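Local coordinates for protein muramoyltetrapeptide carboxypeptidase (Oxalobacter formigenes OXCC13, PDB 6UUK) that probably acts as a serine-type LD-carboxypeptidase of the S66 family, trimming muramoyl tetrapeptides of the bacterial cell wall, at residues E83-V88 against A112-V117; G220-M225 against V245-E250. One frame throughout, in Å; residues are numbered along the deposited sequence.

In the fold
Near the N terminus the chain enters a six-stranded sheet through strand 55-59, passes along helix 67-79 and returns as strand 83-86. Contact 1 closes the next loop, 23 residues with helix 101-111, by bringing the turn before strand 119-122 against this outermost strand. Later, contact 2 closes a second loop, where strand 213-222 runs into helix 223-228 and the chain returns as strand 242-248. The loops follow in series, neither nested nor crossed; the nearest atoms of contacts 1 and 2 are about 19 Å apart. Contact 1 ties an edge strand to the turn after helix 101-111; contact 2 ties strand 213-222 and the start of helix 223-228 to strand 242-248.

Contact 1: E83-V88 against A112-V117; sequences EVFNYV and ATNPDV
Asn114 OD1 lies over one face of the Phe85 ring, 4.3 Å from CE1, while accepting a weak hydrogen bond from Asp116 N at 3.0 Å. The amide oxygen thus bonds weakly within its own turn while lying over the ring. With CG anti to the backbone N (chi1 -168°), Asn114 CB lies 3.5 Å from Tyr87 OH, and ND2 is also close. The amide stands steeply to the tyrosine ring, their planes 78° apart. A type I turn from Asn114 to Val117, closed by Val117 N to Asn114 O at 3.2 Å, presents these groups; Pro115 suits its second position, where the ring fixes phi near the required value.

Phe85 fills the middle of the contact. Asp116 CB touches Phe85 CZ at 3.5 Å, and Asp116 O approaches Phe85 CE2 obliquely. Val117 CG2 packs against Phe85 CD2 at 3.7 Å. A broad flat ring suits the place because different carbons meet different partners. Putting an alanine here would probably open a gap beside the turn and leave Asp116 CB and Val117 CG2 without their aromatic partner.

The turn ends a beta-alpha-beta crossover from strand 83-86 through helix 101-111 to the parallel strand 119-122. Strand 55-59 lies between the two strands, and both Tyr87 and Val117 rest on its Ala57. Tyr87 also touches Glu110 and Ala111 of helix 101-111.

Contact 2: G220-M225 against V245-E250; sequences GGNLTM and VEDIHE
Asn222 leaves its strand beside Glu246, its CB 3.5 Å from Glu246 OE1. Asn222 CG passes Glu246 O at 3.9 Å, and the amide then divides its work. Asn222 OD1 accepts from the backbone N of Met225 (selenomethionine) at 3.1 Å, in the carbonyl plane and on a lone pair, so Asn222 is the N-cap of helix 223-228. Asn222 ND2 gives Glu246 OE1 a weak bond of 3.5 Å and has Asp247 OD1 as an equally near neighbour; asparagine suits the place because it offers acceptor and donor together.

The parallel strands pair through a weak bond from Glu246 N to Gly221 O. Leu223 N, at the start of the helix, then bonds to Glu246 O, 2.7 Å and fairly straight at 161°. Gly221 has backbone angles at which any side chain would strike the preceding carbonyl oxygen. In the first turn of the helix, Thr224 OG1 donates to the syn lone pair of Asp247 OD2 at 2.5 Å.

The contact joins parts of a beta-alpha-beta unit: strand 213-222, helix 223-228 and strand 242-248. Glu246 OE2 bonds weakly to His316 ND1, consistent with the predicted charge relay. Leu223 packs on Phe279 of strand 273-280 and on Met258 of helix 252-264.

Contact 1: E83-V88 against A112-V117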
ATOM      1  N   GLU B  83     -21.567  27.615 -13.415  1.00 39.34           N
ATOM      2  CA  GLU B  83     -21.964  28.247 -12.165  1.00 35.22           C
ATOM      3  C   GLU B  83     -21.269  27.537 -11.009  1.00 30.21           C
ATOM      4  O   GLU B  83     -21.504  26.347 -10.774  1.00 33.94           O
ATOM      5  CB  GLU B  83     -23.483  28.201 -12.000  1.00 33.81           C
ATOM      6  CG  GLU B  83     -24.008  28.961 -10.795  1.00 33.49           C
ATOM      7  CD  GLU B  83     -25.516  28.871 -10.668  1.00 43.86           C
ATOM      8  OE1 GLU B  83     -26.136  28.125 -11.456  1.00 47.45           O
ATOM      9  OE2 GLU B  83     -26.083  29.545  -9.782  1.00 37.62           O
ATOM     10  N   VAL B  84     -20.419  28.267 -10.288  1.00 29.95           N
ATOM     11  CA  VAL B  84     -19.564  27.697  -9.253  1.00 29.70           C
ATOM     12  C   VAL B  84     -20.234  27.847  -7.895  1.00 31.39           C
ATOM     13  O   VAL B  84     -20.778  28.910  -7.567  1.00 35.01           O
ATOM     14  CB  VAL B  84     -18.175  28.365  -9.257  1.00 26.95           C
ATOM     15  CG1 VAL B  84     -17.242  27.665  -8.279  1.00 23.64           C
ATOM     16  CG2 VAL B  84     -17.591  28.363 -10.662  1.00 28.54           C
ATOM     17  N   PHE B  85     -20.192  26.779  -7.100  1.00 25.08           N
ATOM     18  CA  PHE B  85     -20.678  26.776  -5.721  1.00 28.64           C
ATOM     19  C   PHE B  85     -19.530  26.305  -4.834  1.00 26.07           C
ATOM     20  O   PHE B  85     -19.254  25.103  -4.750  1.00 23.37           O
ATOM     21  CB  PHE B  85     -21.904  25.879  -5.567  1.00 27.30           C
ATOM     22  CG  PHE B  85     -23.114  26.372  -6.304  1.00 23.37           C
ATOM     23  CD1 PHE B  85     -24.028  27.204  -5.680  1.00 24.75           C
ATOM     24  CD2 PHE B  85     -23.341  26.002  -7.620  1.00 31.52           C
ATOM     25  CE1 PHE B  85     -25.144  27.659  -6.353  1.00 25.58           C
ATOM     26  CE2 PHE B  85     -24.455  26.453  -8.298  1.00 32.25           C
ATOM     27  CZ  PHE B  85     -25.358  27.283  -7.664  1.00 30.93           C
ATOM     28  N   ASN B  86     -18.861  27.246  -4.173  1.00 24.13           N
ATOM     29  CA  ASN B  86     -17.681  26.942  -3.370  1.00 23.73           C
ATOM     30  C   ASN B  86     -18.114  26.618  -1.944  1.00 27.09           C
ATOM     31  O   ASN B  86     -18.543  27.506  -1.199  1.00 27.62           O
ATOM     32  CB  ASN B  86     -16.699  28.111  -3.393  1.00 31.39           C
ATOM     33  CG  ASN B  86     -15.390  27.786  -2.699  1.00 20.83           C
ATOM     34  OD1 ASN B  86     -14.985  26.626  -2.628  1.00 22.71           O
ATOM     35  ND2 ASN B  86     -14.725  28.811  -2.182  1.00 14.85           N
ATOM     36  N   TYR B  87     -17.997  25.346  -1.564  1.00 24.54           N
ATOM     37  CA  TYR B  87     -18.261  24.915  -0.199  1.00 27.35           C
ATOM     38  C   TYR B  87     -17.009  24.892   0.669  1.00 28.88           C
ATOM     39  O   TYR B  87     -17.115  24.648   1.876  1.00 30.96           O
ATOM     40  CB  TYR B  87     -18.901  23.523  -0.194  1.00 29.84           C
ATOM     41  CG  TYR B  87     -20.362  23.511  -0.584  1.00 28.66           C
ATOM     42  CD1 TYR B  87     -21.357  23.451   0.384  1.00 24.80           C
ATOM     43  CD2 TYR B  87     -20.747  23.557  -1.918  1.00 21.29           C
ATOM     44  CE1 TYR B  87     -22.693  23.438   0.034  1.00 23.62           C
ATOM     45  CE2 TYR B  87     -22.082  23.545  -2.276  1.00 22.52           C
ATOM     46  CZ  TYR B  87     -23.051  23.486  -1.296  1.00 23.23           C
ATOM     47  OH  TYR B  87     -24.381  23.473  -1.647  1.00 23.19           O
ATOM     48  N   VAL B  88     -15.835  25.141   0.088  1.00 29.27           N
ATOM     49  CA  VAL B  88     -14.594  25.115   0.851  1.00 27.21           C
ATOM     50  C   VAL B  88     -14.520  26.349   1.740  1.00 31.91           C
ATOM     51  O   VAL B  88     -14.799  27.472   1.298  1.00 33.93           O
ATOM     52  CB  VAL B  88     -13.385  25.031  -0.091  1.00 20.95           C
ATOM     53  CG1 VAL B  88     -12.104  24.830   0.703  1.00 25.48           C
ATOM     54  CG2 VAL B  88     -13.578  23.909  -1.101  1.00 25.09           C
ATOM     55  N   ALA B 112     -24.210  17.682  -2.130  1.00 23.42           N
ATOM     56  CA  ALA B 112     -24.996  16.678  -2.834  1.00 16.82           C
ATOM     57  C   ALA B 112     -26.496  16.902  -2.699  1.00 24.87           C
ATOM     58  O   ALA B 112     -27.270  16.177  -3.333  1.00 24.97           O
ATOM     59  CB  ALA B 112     -24.635  15.280  -2.332  1.00 23.18           C
ATOM     60  N   THR B 113     -26.922  17.875  -1.896  1.00 27.22           N
ATOM     61  CA  THR B 113     -28.334  18.174  -1.706  1.00 22.80           C
ATOM     62  C   THR B 113     -28.754  19.490  -2.343  1.00 22.66           C
ATOM     63  O   THR B 113     -29.927  19.865  -2.241  1.00 31.25           O
ATOM     64  CB  THR B 113     -28.676  18.197  -0.212  1.00 29.69           C
ATOM     65  OG1 THR B 113     -27.780  19.085   0.472  1.00 29.99           O
ATOM     66  CG2 THR B 113     -28.559  16.804   0.384  1.00 23.61           C
ATOM     67  N   ASN B 114     -27.840  20.198  -2.994  1.00 24.56           N
ATOM     68  CA  ASN B 114     -28.178  21.470  -3.619  1.00 27.31           C
ATOM     69  C   ASN B 114     -28.759  21.222  -5.008  1.00 24.30           C
ATOM     70  O   ASN B 114     -28.087  20.607  -5.844  1.00 20.58           O
ATOM     71  CB  ASN B 114     -26.948  22.365  -3.711  1.00 28.28           C
ATOM     72  CG  ASN B 114     -27.292  23.793  -4.082  1.00 31.73           C
ATOM     73  OD1 ASN B 114     -27.387  24.136  -5.260  1.00 33.72           O
ATOM     74  ND2 ASN B 114     -27.483  24.636  -3.074  1.00 36.63           N
ATOM     75  N   PRO B 115     -29.985  21.667  -5.289  1.00 26.29           N
ATOM     76  CA  PRO B 115     -30.581  21.391  -6.607  1.00 27.71           C
ATOM     77  C   PRO B 115     -29.877  22.088  -7.758  1.00 28.35           C
ATOM     78  O   PRO B 115     -30.010  21.638  -8.903  1.00 26.69           O
ATOM     79  CB  PRO B 115     -32.024  21.896  -6.457  1.00 31.69           C
ATOM     80  CG  PRO B 115     -32.259  21.974  -4.978  1.00 31.56           C
ATOM     81  CD  PRO B 115     -30.935  22.327  -4.380  1.00 30.35           C
ATOM     82  N   ASP B 116     -29.141  23.165  -7.499  1.00 31.50           N
ATOM     83  CA  ASP B 116     -28.442  23.898  -8.545  1.00 29.42           C
ATOM     84  C   ASP B 116     -27.070  23.319  -8.862  1.00 36.98           C
ATOM     85  O   ASP B 116     -26.369  23.861  -9.725  1.00 37.41           O
ATOM     86  CB  ASP B 116     -28.299  25.371  -8.148  1.00 37.46           C
ATOM     87  CG  ASP B 116     -29.630  26.021  -7.828  1.00 37.63           C
ATOM     88  OD1 ASP B 116     -30.632  25.688  -8.494  1.00 36.95           O
ATOM     89  OD2 ASP B 116     -29.676  26.863  -6.906  1.00 51.63           O
ATOM     90  N   VAL B 117     -26.672  22.239  -8.196  1.00 34.69           N
ATOM     91  CA  VAL B 117     -25.369  21.616  -8.397  1.00 24.39           C
ATOM     92  C   VAL B 117     -25.556  20.338  -9.201  1.00 25.20           C
ATOM     93  O   VAL B 117     -26.455  19.539  -8.911  1.00 27.48           O
ATOM     94  CB  VAL B 117     -24.678  21.327  -7.053  1.00 29.98           C
ATOM     95  CG1 VAL B 117     -23.471  20.424  -7.254  1.00 22.46           C
ATOM     96  CG2 VAL B 117     -24.268  22.627  -6.377  1.00 30.57           C
TER

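Contact 2: G220-M225 against V245-E250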
ATOM      1  N   GLY B 220     -11.464   1.776 -11.688  1.00 12.93           N
ATOM      2  CA  GLY B 220     -10.107   1.852 -11.203  1.00 12.58           C
ATOM      3  C   GLY B 220      -9.738   3.279 -10.869  1.00 16.41           C
ATOM      4  O   GLY B 220     -10.602   4.119 -10.596  1.00 21.66           O
ATOM      5  N   GLY B 221      -8.436   3.554 -10.892  1.00 15.08           N
ATOM      6  CA  GLY B 221      -7.938   4.881 -10.590  1.00 12.15           C
ATOM      7  C   GLY B 221      -6.493   4.886 -10.134  1.00 15.68           C
ATOM      8  O   GLY B 221      -5.600   4.462 -10.873  1.00 18.53           O
ATOM      9  N   ASN B 222      -6.251   5.367  -8.918  1.00 17.27           N
ATOM     10  CA  ASN B 222      -4.900   5.416  -8.376  1.00 15.82           C
ATOM     11  C   ASN B 222      -4.505   4.045  -7.840  1.00 20.38           C
ATOM     12  O   ASN B 222      -5.276   3.406  -7.118  1.00 21.95           O
ATOM     13  CB  ASN B 222      -4.808   6.470  -7.275  1.00 16.48           C
ATOM     14  CG  ASN B 222      -3.401   6.630  -6.737  1.00 18.68           C
ATOM     15  OD1 ASN B 222      -3.034   6.011  -5.740  1.00 17.03           O
ATOM     16  ND2 ASN B 222      -2.606   7.464  -7.396  1.00 21.03           N
ATOM     17  N   LEU B 223      -3.298   3.597  -8.195  1.00 13.14           N
ATOM     18  CA  LEU B 223      -2.863   2.258  -7.808  1.00 14.99           C
ATOM     19  C   LEU B 223      -2.678   2.143  -6.299  1.00 18.20           C
ATOM     20  O   LEU B 223      -2.991   1.102  -5.709  1.00 24.62           O
ATOM     21  CB  LEU B 223      -1.569   1.896  -8.536  1.00 15.26           C
ATOM     22  CG  LEU B 223      -0.973   0.526  -8.205  1.00 21.83           C
ATOM     23  CD1 LEU B 223      -1.962  -0.585  -8.527  1.00 12.83           C
ATOM     24  CD2 LEU B 223       0.336   0.314  -8.947  1.00 11.38           C
ATOM     25  N   THR B 224      -2.170   3.198  -5.658  1.00 20.58           N
ATOM     26  CA  THR B 224      -1.963   3.150  -4.214  1.00 19.27           C
ATOM     27  C   THR B 224      -3.291   3.089  -3.468  1.00 18.87           C
ATOM     28  O   THR B 224      -3.407   2.398  -2.448  1.00 18.16           O
ATOM     29  CB  THR B 224      -1.144   4.359  -3.759  1.00 17.36           C
ATOM     30  OG1 THR B 224       0.093   4.399  -4.483  1.00 22.63           O
ATOM     31  CG2 THR B 224      -0.846   4.278  -2.269  1.00 25.28           C
HETATM   32  N   MSE B 225      -4.304   3.790  -3.966  1.00 14.54           N
HETATM   33  CA  MSE B 225      -5.607   3.816  -3.314  1.00 17.04           C
HETATM   34  C   MSE B 225      -6.386   2.532  -3.577  1.00 18.31           C
HETATM   35  O   MSE B 225      -7.215   2.123  -2.765  1.00 14.58           O
HETATM   36  CB  MSE B 225      -6.412   5.030  -3.780  1.00 19.15           C
HETATM   37  CG  MSE B 225      -5.633   6.332  -3.719  1.00 14.52           C
HETATM   38 SE   MSE B 225      -4.841   6.651  -1.965  1.00 28.04          SE
HETATM   39  CE  MSE B 225      -3.583   8.059  -2.456  1.00 22.93           C
ATOM     40  N   VAL B 245      -5.250   1.648 -13.946  1.00 21.69           N
ATOM     41  CA  VAL B 245      -4.489   2.110 -12.792  1.00 15.51           C
ATOM     42  C   VAL B 245      -3.472   3.153 -13.235  1.00 14.63           C
ATOM     43  O   VAL B 245      -3.099   3.238 -14.407  1.00 16.17           O
ATOM     44  CB  VAL B 245      -3.771   0.954 -12.060  1.00 20.18           C
ATOM     45  CG1 VAL B 245      -4.777   0.021 -11.408  1.00 12.85           C
ATOM     46  CG2 VAL B 245      -2.875   0.191 -13.024  1.00 15.30           C
ATOM     47  N   GLU B 246      -3.023   3.953 -12.268  1.00 16.91           N
ATOM     48  CA  GLU B 246      -1.982   4.948 -12.485  1.00 17.21           C
ATOM     49  C   GLU B 246      -1.402   5.336 -11.132  1.00 16.53           C
ATOM     50  O   GLU B 246      -2.013   5.097 -10.087  1.00 19.97           O
ATOM     51  CB  GLU B 246      -2.518   6.178 -13.229  1.00 17.37           C
ATOM     52  CG  GLU B 246      -3.737   6.841 -12.595  1.00 14.03           C
ATOM     53  CD  GLU B 246      -3.385   7.743 -11.427  1.00 16.62           C
ATOM     54  OE1 GLU B 246      -4.187   7.822 -10.473  1.00 26.18           O
ATOM     55  OE2 GLU B 246      -2.306   8.370 -11.461  1.00 17.52           O
ATOM     56  N   ASP B 247      -0.218   5.944 -11.164  1.00 19.85           N
ATOM     57  CA  ASP B 247       0.464   6.344  -9.939  1.00 22.71           C
ATOM     58  C   ASP B 247       1.625   7.262 -10.300  1.00 18.60           C
ATOM     59  O   ASP B 247       1.985   7.414 -11.470  1.00 18.08           O
ATOM     60  CB  ASP B 247       0.960   5.127  -9.152  1.00 19.72           C
ATOM     61  CG  ASP B 247       0.765   5.281  -7.658  1.00 17.63           C
ATOM     62  OD1 ASP B 247       0.740   6.432  -7.175  1.00 24.29           O
ATOM     63  OD2 ASP B 247       0.635   4.249  -6.967  1.00 18.22           O
ATOM     64  N   ILE B 248       2.209   7.877  -9.266  1.00 22.80           N
ATOM     65  CA  ILE B 248       3.393   8.716  -9.400  1.00 26.87           C
ATOM     66  C   ILE B 248       4.295   8.489  -8.194  1.00 27.57           C
ATOM     67  O   ILE B 248       3.871   7.968  -7.161  1.00 27.87           O
ATOM     68  CB  ILE B 248       3.057  10.219  -9.523  1.00 31.48           C
ATOM     69  CG1 ILE B 248       2.041  10.629  -8.454  1.00 23.84           C
ATOM     70  CG2 ILE B 248       2.569  10.547 -10.926  1.00 35.84           C
ATOM     71  CD1 ILE B 248       1.869  12.125  -8.316  1.00 29.51           C
ATOM     72  N   HIS B 249       5.556   8.899  -8.342  1.00 22.22           N
ATOM     73  CA  HIS B 249       6.592   8.750  -7.320  1.00 24.62           C
ATOM     74  C   HIS B 249       6.831   7.293  -6.938  1.00 23.74           C
ATOM     75  O   HIS B 249       7.310   7.012  -5.834  1.00 18.02           O
ATOM     76  CB  HIS B 249       6.267   9.560  -6.058  1.00 24.41           C
ATOM     77  CG  HIS B 249       5.695  10.915  -6.330  1.00 33.29           C
ATOM     78  ND1 HIS B 249       6.345  11.862  -7.091  1.00 31.39           N
ATOM     79  CD2 HIS B 249       4.535  11.488  -5.927  1.00 32.43           C
ATOM     80  CE1 HIS B 249       5.608  12.957  -7.152  1.00 30.70           C
ATOM     81  NE2 HIS B 249       4.505  12.756  -6.453  1.00 34.90           N
ATOM     82  N   GLU B 250       6.513   6.352  -7.824  1.00 23.51           N
ATOM     83  CA  GLU B 250       6.590   4.930  -7.514  1.00 23.36           C
ATOM     84  C   GLU B 250       7.635   4.266  -8.397  1.00 16.21           C
ATOM     85  O   GLU B 250       7.544   4.327  -9.628  1.00 21.90           O
ATOM     86  CB  GLU B 250       5.232   4.249  -7.701  1.00 18.73           C
ATOM     87  CG  GLU B 250       4.115   4.856  -6.876  1.00 21.82           C
ATOM     88  CD  GLU B 250       4.419   4.870  -5.391  1.00 18.86           C
ATOM     89  OE1 GLU B 250       4.996   3.883  -4.888  1.00 17.47           O
ATOM     90  OE2 GLU B 250       4.086   5.874  -4.728  1.00 21.92           O
TER